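Local coordinates for ESX-1 secretion system protein EccA1 (Mycobacterium tuberculosis, PDB 4F3V) that forms the N-terminal TPR domain of an ATPase of the ESX-1 type VII secretion system, which may provide energy for exporting virulence factors, at residues 87-96 with 136-147; 180-188 with 254-262. All blocks are in the same frame, centred on the assembly; numbering follows the deposited sequence.

Overall arrangement
Both contacts lie within the N-terminal TPR domain of EccA1, and each sets a largely non-helical segment against a helix or its end. Interaction 1 is buried near the middle of the chain: the loop of a two-stranded hairpin lies along helix 134-147, with two side-chain donors reaching backbone carbonyls among apolar groups. Interaction 2, centred about 22 Å from the centre of the chain, is only partly buried; there the segment leading into helix 259-263 lies against the turn between helices 167-183 and 187-198, through one backbone bond and small apolar patches. The two do not touch, but helix 167-183 connects them, packing on interaction 1 and ending in interaction 2.

Interaction 1 (87-96 with 136-147); sequences IGGLYGDITY and LVAWMKAVVYGA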
# COMPACT_ATOMS: atom_id res chain seq x y z
N ILE A 87 -0.48 2.41 -1.88
CA ILE A 87 -0.10 1.04 -2.28
C ILE A 87 1.17 0.50 -1.58
O ILE A 87 1.64 -0.59 -1.89
CB ILE A 87 0.06 0.86 -3.81
CG1 ILE A 87 1.21 1.71 -4.37
CG2 ILE A 87 -1.22 1.15 -4.59
CD1 ILE A 87 1.76 1.20 -5.70
N GLY A 88 1.73 1.27 -0.65
CA GLY A 88 3.00 0.91 -0.02
C GLY A 88 2.96 -0.13 1.07
O GLY A 88 4.00 -0.72 1.41
N GLY A 89 1.78 -0.34 1.64
CA GLY A 89 1.66 -1.25 2.78
C GLY A 89 2.61 -0.89 3.92
O GLY A 89 2.89 0.30 4.16
N LEU A 90 3.13 -1.91 4.59
CA LEU A 90 4.05 -1.71 5.69
C LEU A 90 5.45 -1.23 5.24
O LEU A 90 6.26 -0.86 6.08
CB LEU A 90 4.20 -3.00 6.51
CG LEU A 90 4.96 -4.14 5.80
CD1 LEU A 90 6.44 -4.13 6.19
CD2 LEU A 90 4.32 -5.51 6.12
N TYR A 91 5.73 -1.28 3.93
CA TYR A 91 7.10 -1.08 3.42
C TYR A 91 7.45 0.40 3.27
O TYR A 91 8.59 0.79 3.45
CB TYR A 91 7.29 -1.81 2.07
CG TYR A 91 6.95 -3.29 2.14
CD1 TYR A 91 7.68 -4.17 2.93
CD2 TYR A 91 5.86 -3.80 1.45
CE1 TYR A 91 7.36 -5.52 2.99
CE2 TYR A 91 5.52 -5.14 1.53
CZ TYR A 91 6.27 -5.99 2.29
OH TYR A 91 5.91 -7.30 2.34
N GLY A 92 6.47 1.23 2.95
CA GLY A 92 6.76 2.62 2.68
C GLY A 92 5.50 3.39 2.36
O GLY A 92 4.41 2.83 2.30
N ASP A 93 5.68 4.69 2.16
CA ASP A 93 4.60 5.60 1.78
C ASP A 93 4.67 5.74 0.26
O ASP A 93 5.50 6.46 -0.28
CB ASP A 93 4.77 6.95 2.48
CG ASP A 93 3.62 7.92 2.17
OD1 ASP A 93 2.80 7.63 1.25
OD2 ASP A 93 3.54 9.00 2.83
N ILE A 94 3.85 4.96 -0.42
CA ILE A 94 3.86 4.92 -1.88
C ILE A 94 2.43 5.09 -2.36
O ILE A 94 1.51 4.38 -1.92
CB ILE A 94 4.46 3.57 -2.41
CG1 ILE A 94 5.86 3.31 -1.81
CG2 ILE A 94 4.51 3.52 -3.93
CD1 ILE A 94 6.42 1.93 -2.03
N THR A 95 2.22 6.04 -3.27
CA THR A 95 0.89 6.22 -3.85
C THR A 95 0.95 5.95 -5.35
O THR A 95 2.03 5.93 -5.94
CB THR A 95 0.33 7.61 -3.52
OG1 THR A 95 1.19 8.61 -4.06
CG2 THR A 95 0.26 7.79 -2.02
N TYR A 96 -0.22 5.76 -5.95
CA TYR A 96 -0.35 5.41 -7.36
C TYR A 96 -1.53 6.21 -7.93
O TYR A 96 -2.56 6.31 -7.27
CB TYR A 96 -0.61 3.89 -7.46
CG TYR A 96 -0.39 3.36 -8.83
CD1 TYR A 96 0.90 3.05 -9.26
CD2 TYR A 96 -1.46 3.17 -9.70
CE1 TYR A 96 1.12 2.59 -10.55
CE2 TYR A 96 -1.25 2.71 -10.98
CZ TYR A 96 0.04 2.42 -11.40
OH TYR A 96 0.23 1.94 -12.67
N LEU A 136 3.22 -5.02 -10.88
CA LEU A 136 2.35 -4.29 -9.96
C LEU A 136 1.53 -5.22 -9.10
O LEU A 136 1.39 -4.99 -7.90
CB LEU A 136 1.42 -3.36 -10.71
CG LEU A 136 2.05 -2.12 -11.33
CD1 LEU A 136 1.05 -1.49 -12.30
CD2 LEU A 136 2.53 -1.14 -10.27
N VAL A 137 0.98 -6.27 -9.70
CA VAL A 137 0.27 -7.30 -8.94
C VAL A 137 1.21 -8.04 -7.99
O VAL A 137 0.82 -8.30 -6.87
CB VAL A 137 -0.48 -8.29 -9.85
CG1 VAL A 137 -1.03 -9.49 -9.06
CG2 VAL A 137 -1.60 -7.55 -10.58
N ALA A 138 2.42 -8.36 -8.44
CA ALA A 138 3.41 -8.99 -7.56
C ALA A 138 3.69 -8.10 -6.37
O ALA A 138 3.71 -8.57 -5.23
CB ALA A 138 4.70 -9.33 -8.29
N TRP A 139 3.87 -6.80 -6.64
CA TRP A 139 4.07 -5.83 -5.55
C TRP A 139 2.91 -5.84 -4.59
O TRP A 139 3.11 -5.91 -3.36
CB TRP A 139 4.31 -4.41 -6.09
CG TRP A 139 4.32 -3.43 -4.95
CD1 TRP A 139 3.34 -2.53 -4.59
CD2 TRP A 139 5.32 -3.36 -3.87
NE1 TRP A 139 3.68 -1.87 -3.43
CE2 TRP A 139 4.87 -2.32 -2.96
CE3 TRP A 139 6.53 -4.00 -3.61
CZ2 TRP A 139 5.59 -1.97 -1.83
CZ3 TRP A 139 7.26 -3.62 -2.48
CH2 TRP A 139 6.79 -2.64 -1.61
N MET A 140 1.68 -5.79 -5.11
CA MET A 140 0.51 -5.82 -4.21
C MET A 140 0.39 -7.12 -3.42
O MET A 140 0.00 -7.11 -2.25
CB MET A 140 -0.79 -5.56 -4.96
CG MET A 140 -0.88 -4.19 -5.60
SD MET A 140 -0.35 -2.81 -4.56
CE MET A 140 -1.33 -2.97 -3.07
N LYS A 141 0.75 -8.24 -4.02
CA LYS A 141 0.79 -9.49 -3.27
C LYS A 141 1.80 -9.45 -2.12
O LYS A 141 1.54 -9.95 -1.04
CB LYS A 141 1.03 -10.69 -4.18
CG LYS A 141 -0.17 -10.98 -5.07
CD LYS A 141 0.01 -12.28 -5.84
CE LYS A 141 -1.21 -12.64 -6.67
NZ LYS A 141 -1.10 -14.03 -7.23
N ALA A 142 2.96 -8.83 -2.36
CA ALA A 142 3.98 -8.60 -1.35
C ALA A 142 3.41 -7.76 -0.20
O ALA A 142 3.67 -8.03 0.98
CB ALA A 142 5.20 -7.94 -1.98
N VAL A 143 2.57 -6.78 -0.54
CA VAL A 143 1.87 -5.98 0.45
C VAL A 143 0.89 -6.83 1.28
O VAL A 143 0.88 -6.76 2.50
CB VAL A 143 1.11 -4.77 -0.18
CG1 VAL A 143 0.13 -4.19 0.81
CG2 VAL A 143 2.09 -3.70 -0.70
N VAL A 144 0.07 -7.64 0.61
CA VAL A 144 -0.92 -8.46 1.27
C VAL A 144 -0.27 -9.54 2.15
O VAL A 144 -0.62 -9.70 3.35
CB VAL A 144 -1.89 -9.11 0.25
CG1 VAL A 144 -2.91 -10.06 0.94
CG2 VAL A 144 -2.58 -8.03 -0.56
N TYR A 145 0.69 -10.26 1.58
CA TYR A 145 1.41 -11.30 2.31
C TYR A 145 2.19 -10.69 3.49
O TYR A 145 2.23 -11.27 4.58
CB TYR A 145 2.37 -12.08 1.37
CG TYR A 145 1.69 -13.07 0.42
CD1 TYR A 145 0.71 -13.98 0.88
CD2 TYR A 145 2.09 -13.17 -0.90
CE1 TYR A 145 0.10 -14.88 0.02
CE2 TYR A 145 1.51 -14.08 -1.76
CZ TYR A 145 0.54 -14.94 -1.30
OH TYR A 145 -0.01 -15.80 -2.19
N GLY A 146 2.79 -9.52 3.29
CA GLY A 146 3.56 -8.85 4.36
C GLY A 146 2.66 -8.48 5.52
O GLY A 146 3.05 -8.64 6.69
N ALA A 147 1.44 -8.01 5.19
CA ALA A 147 0.47 -7.64 6.22
C ALA A 147 0.15 -8.83 7.13
O ALA A 147 -0.01 -8.66 8.34
CB ALA A 147 -0.80 -7.05 5.61
O HOH W 1 1.76 -4.58 4.03
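Trp139 and Tyr91 each send a polar group across the contact to a backbone carbonyl. The indole NE1 of Trp139 donates to Ile87 O at 2.9 Å with an N-H...O angle of 152°, arriving above the carbonyl plane. In the other direction, Tyr91 OH donates to Ala142 O at 2.7 Å. That oxygen also accepts the helical bond from Gly146 N, and the two donors reach it from opposite faces of the carbonyl plane, so the tyrosine adds a bond without displacing the helical one. Gly146 has no side chain to obstruct Tyr91 OH, which lies 3.5 Å from Gly146 CA. A water adds a third link, accepting from Leu90 N and donating to Val143 O.

The two aromatic side chains slide past each other in opposite directions, their rings oblique with planes at 55°; Tyr91 CD2 comes to 3.4 Å from Trp139 CH2. Leu90 CG lies over the centre of one tyrosine face, and Val143 CG2 over the rim of one indole face. Trp139 CG stands anti to the backbone N (chi1 172°), which swings the indole from the helix to the hairpin loop. Met140, bent at chi2 and chi3, brings SD to 3.8 Å from Ile87 CB. Toward the start of the helix, Leu136 CD1 meets Tyr96 OH at 3.5 Å. Helix 167-183 packs on Tyr91, Ile94, Leu136 and Trp139, while helix 101-115 covers Leu136 and Met140. The arrangement is a short beta-hairpin, strands 84-86 and 95-97, whose connecting loop docks on helix 134-147 of the otherwise largely helical TPR domain.

Interaction 2 (180-188 with 254-262); sequences AAANLALFT and LKTTTAEQI. With SO4 (sulfate ion), chain G.
Leu254 and Thr256 pack their methyl groups against the C-terminal end of helix 167-183, which closes in a Schellman motif with Ala185, at positive phi, as the C-prime residue. The extended first torsion of Leu254 (chi1 -176°, CG opposite its N) carries CD2 to Ala182 O, at 3.5 Å, while CD2 also approaches Ala182 CB and the edge of the Phe187 ring. Thr256 CG2 touches both that carbonyl oxygen and the ring, 3.7 Å from Phe187 CZ. Beyond the backbone bond that joins the two segments, Leu184 CD2 touches Thr258 CA and meets Ile262 CD1 at 4.1 Å. Trp151 of helix 151-158 packs on both Asn183 and Thr257.

Between these patches Thr257 N donates to Asn183 O at 2.9 Å, almost straight at 171°, occupying a carbonyl of the last helical turn. Beside it Leu184 CA makes a CA-H...O contact with Thr257 O. A water donates to both Asn183 OD1 and Lys255 O, while Asn183 ND2 turns back to Val179 O. Farther out, a sulfate, probably from the crystallisation liquor, accepts from Thr188 N and OG1 and from Gln221. At the start of helix 259-263, Thr258 OG1 caps Gln261 N, and Thr257 OG1 donates to Gln261 OE1 at 2.6 Å, in the carbonyl plane on a lone pair.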
# COMPACT_ATOMS: atom_id res chain seq x y z
N ALA A 180 11.36 -9.00 4.79
CA ALA A 180 11.05 -10.43 4.90
C ALA A 180 12.26 -11.21 5.45
O ALA A 180 12.13 -12.03 6.37
CB ALA A 180 10.59 -10.99 3.54
N ALA A 181 13.46 -10.94 4.91
CA ALA A 181 14.70 -11.58 5.42
C ALA A 181 14.94 -11.32 6.90
O ALA A 181 15.21 -12.24 7.66
CB ALA A 181 15.91 -11.13 4.63
N ALA A 182 14.80 -10.07 7.31
CA ALA A 182 14.96 -9.69 8.72
C ALA A 182 13.99 -10.44 9.63
O ALA A 182 14.39 -10.95 10.68
CB ALA A 182 14.80 -8.19 8.87
N ASN A 183 12.73 -10.54 9.21
CA ASN A 183 11.72 -11.22 9.99
C ASN A 183 11.93 -12.74 10.07
O ASN A 183 11.33 -13.40 10.91
CB ASN A 183 10.33 -10.87 9.46
CG ASN A 183 9.81 -9.53 9.97
OD1 ASN A 183 9.39 -9.44 11.11
ND2 ASN A 183 9.84 -8.51 9.14
N LEU A 184 12.74 -13.27 9.16
CA LEU A 184 13.15 -14.67 9.17
C LEU A 184 14.54 -14.86 9.82
O LEU A 184 15.13 -15.94 9.72
CB LEU A 184 13.15 -15.22 7.74
CG LEU A 184 11.78 -15.32 7.03
CD1 LEU A 184 11.93 -15.48 5.52
CD2 LEU A 184 10.94 -16.44 7.64
N ALA A 185 15.04 -13.83 10.49
CA ALA A 185 16.32 -13.87 11.18
C ALA A 185 17.53 -14.06 10.25
O ALA A 185 18.60 -14.50 10.68
CB ALA A 185 16.31 -14.95 12.27
N LEU A 186 17.35 -13.68 8.98
CA LEU A 186 18.40 -13.70 7.97
C LEU A 186 18.99 -12.30 7.93
O LEU A 186 18.83 -11.55 6.97
CB LEU A 186 17.83 -14.11 6.62
CG LEU A 186 17.13 -15.47 6.56
CD1 LEU A 186 16.60 -15.76 5.17
CD2 LEU A 186 18.03 -16.60 7.03
N PHE A 187 19.67 -11.96 9.02
CA PHE A 187 19.99 -10.58 9.31
C PHE A 187 21.06 -9.99 8.39
O PHE A 187 20.98 -8.81 8.03
CB PHE A 187 20.41 -10.46 10.79
CG PHE A 187 19.31 -10.77 11.77
CD1 PHE A 187 18.10 -10.08 11.71
CD2 PHE A 187 19.45 -11.75 12.75
CE1 PHE A 187 17.07 -10.34 12.60
CE2 PHE A 187 18.42 -12.03 13.63
CZ PHE A 187 17.23 -11.31 13.55
N THR A 188 22.06 -10.79 8.03
CA THR A 188 23.10 -10.32 7.11
C THR A 188 22.51 -10.03 5.74
O THR A 188 22.81 -8.99 5.15
CB THR A 188 24.26 -11.33 6.99
OG1 THR A 188 24.97 -11.35 8.23
CG2 THR A 188 25.25 -10.91 5.88
N LEU A 254 13.30 -7.51 17.67
CA LEU A 254 12.41 -8.10 16.68
C LEU A 254 12.15 -9.58 17.02
O LEU A 254 13.09 -10.34 17.25
CB LEU A 254 13.07 -8.00 15.31
CG LEU A 254 12.27 -8.48 14.13
CD1 LEU A 254 11.00 -7.64 14.03
CD2 LEU A 254 13.14 -8.45 12.86
N LYS A 255 10.89 -9.97 17.08
CA LYS A 255 10.55 -11.39 17.27
C LYS A 255 10.52 -12.00 15.89
O LYS A 255 9.80 -11.52 15.03
CB LYS A 255 9.20 -11.55 17.96
CG LYS A 255 9.16 -10.85 19.31
CD LYS A 255 7.91 -11.18 20.13
CE LYS A 255 7.78 -10.21 21.31
NZ LYS A 255 6.60 -10.57 22.15
N THR A 256 11.35 -12.99 15.63
CA THR A 256 11.47 -13.51 14.27
C THR A 256 10.74 -14.84 14.15
O THR A 256 10.37 -15.43 15.15
CB THR A 256 12.94 -13.66 13.84
OG1 THR A 256 13.61 -14.50 14.79
CG2 THR A 256 13.65 -12.27 13.71
N THR A 257 10.52 -15.28 12.92
CA THR A 257 9.92 -16.57 12.64
C THR A 257 10.80 -17.31 11.62
O THR A 257 11.93 -16.88 11.33
CB THR A 257 8.45 -16.40 12.17
OG1 THR A 257 7.80 -17.68 12.07
CG2 THR A 257 8.38 -15.69 10.82
N THR A 258 10.29 -18.42 11.09
CA THR A 258 11.01 -19.26 10.11
C THR A 258 10.01 -19.80 9.09
O THR A 258 8.79 -19.79 9.33
CB THR A 258 11.68 -20.46 10.80
OG1 THR A 258 10.67 -21.35 11.26
CG2 THR A 258 12.53 -20.03 11.99
N ALA A 259 10.53 -20.31 7.97
CA ALA A 259 9.70 -20.95 6.96
C ALA A 259 8.87 -22.09 7.56
O ALA A 259 7.66 -22.20 7.31
CB ALA A 259 10.57 -21.48 5.83
N GLU A 260 9.52 -22.91 8.38
CA GLU A 260 8.85 -24.04 9.04
C GLU A 260 7.71 -23.57 9.95
O GLU A 260 6.61 -24.12 9.94
CB GLU A 260 9.88 -24.88 9.81
CG GLU A 260 10.91 -25.53 8.87
CD GLU A 260 12.02 -24.61 8.34
OE1 GLU A 260 12.17 -23.42 8.72
OE2 GLU A 260 12.78 -25.12 7.48
N GLN A 261 7.98 -22.53 10.73
CA GLN A 261 6.97 -22.01 11.64
C GLN A 261 5.77 -21.44 10.86
O GLN A 261 4.61 -21.70 11.21
CB GLN A 261 7.60 -20.98 12.56
CG GLN A 261 6.82 -20.74 13.83
CD GLN A 261 7.51 -19.83 14.82
OE1 GLN A 261 8.04 -18.78 14.46
NE2 GLN A 261 7.44 -20.21 16.11
N ILE A 262 6.02 -20.67 9.81
CA ILE A 262 4.93 -20.15 8.97
C ILE A 262 4.08 -21.30 8.38
O ILE A 262 2.85 -21.26 8.40
CB ILE A 262 5.46 -19.25 7.82
CG1 ILE A 262 6.11 -17.97 8.38
CG2 ILE A 262 4.33 -18.96 6.86
CD1 ILE A 262 6.87 -17.15 7.35
S SO4 G . 23.11 -13.61 10.37
O1 SO4 G . 24.12 -14.69 10.51
O2 SO4 G . 23.61 -12.41 11.08
O3 SO4 G . 22.89 -13.35 8.92
O4 SO4 G . 21.82 -14.06 10.95
O HOH W 2 8.55 -11.82 12.56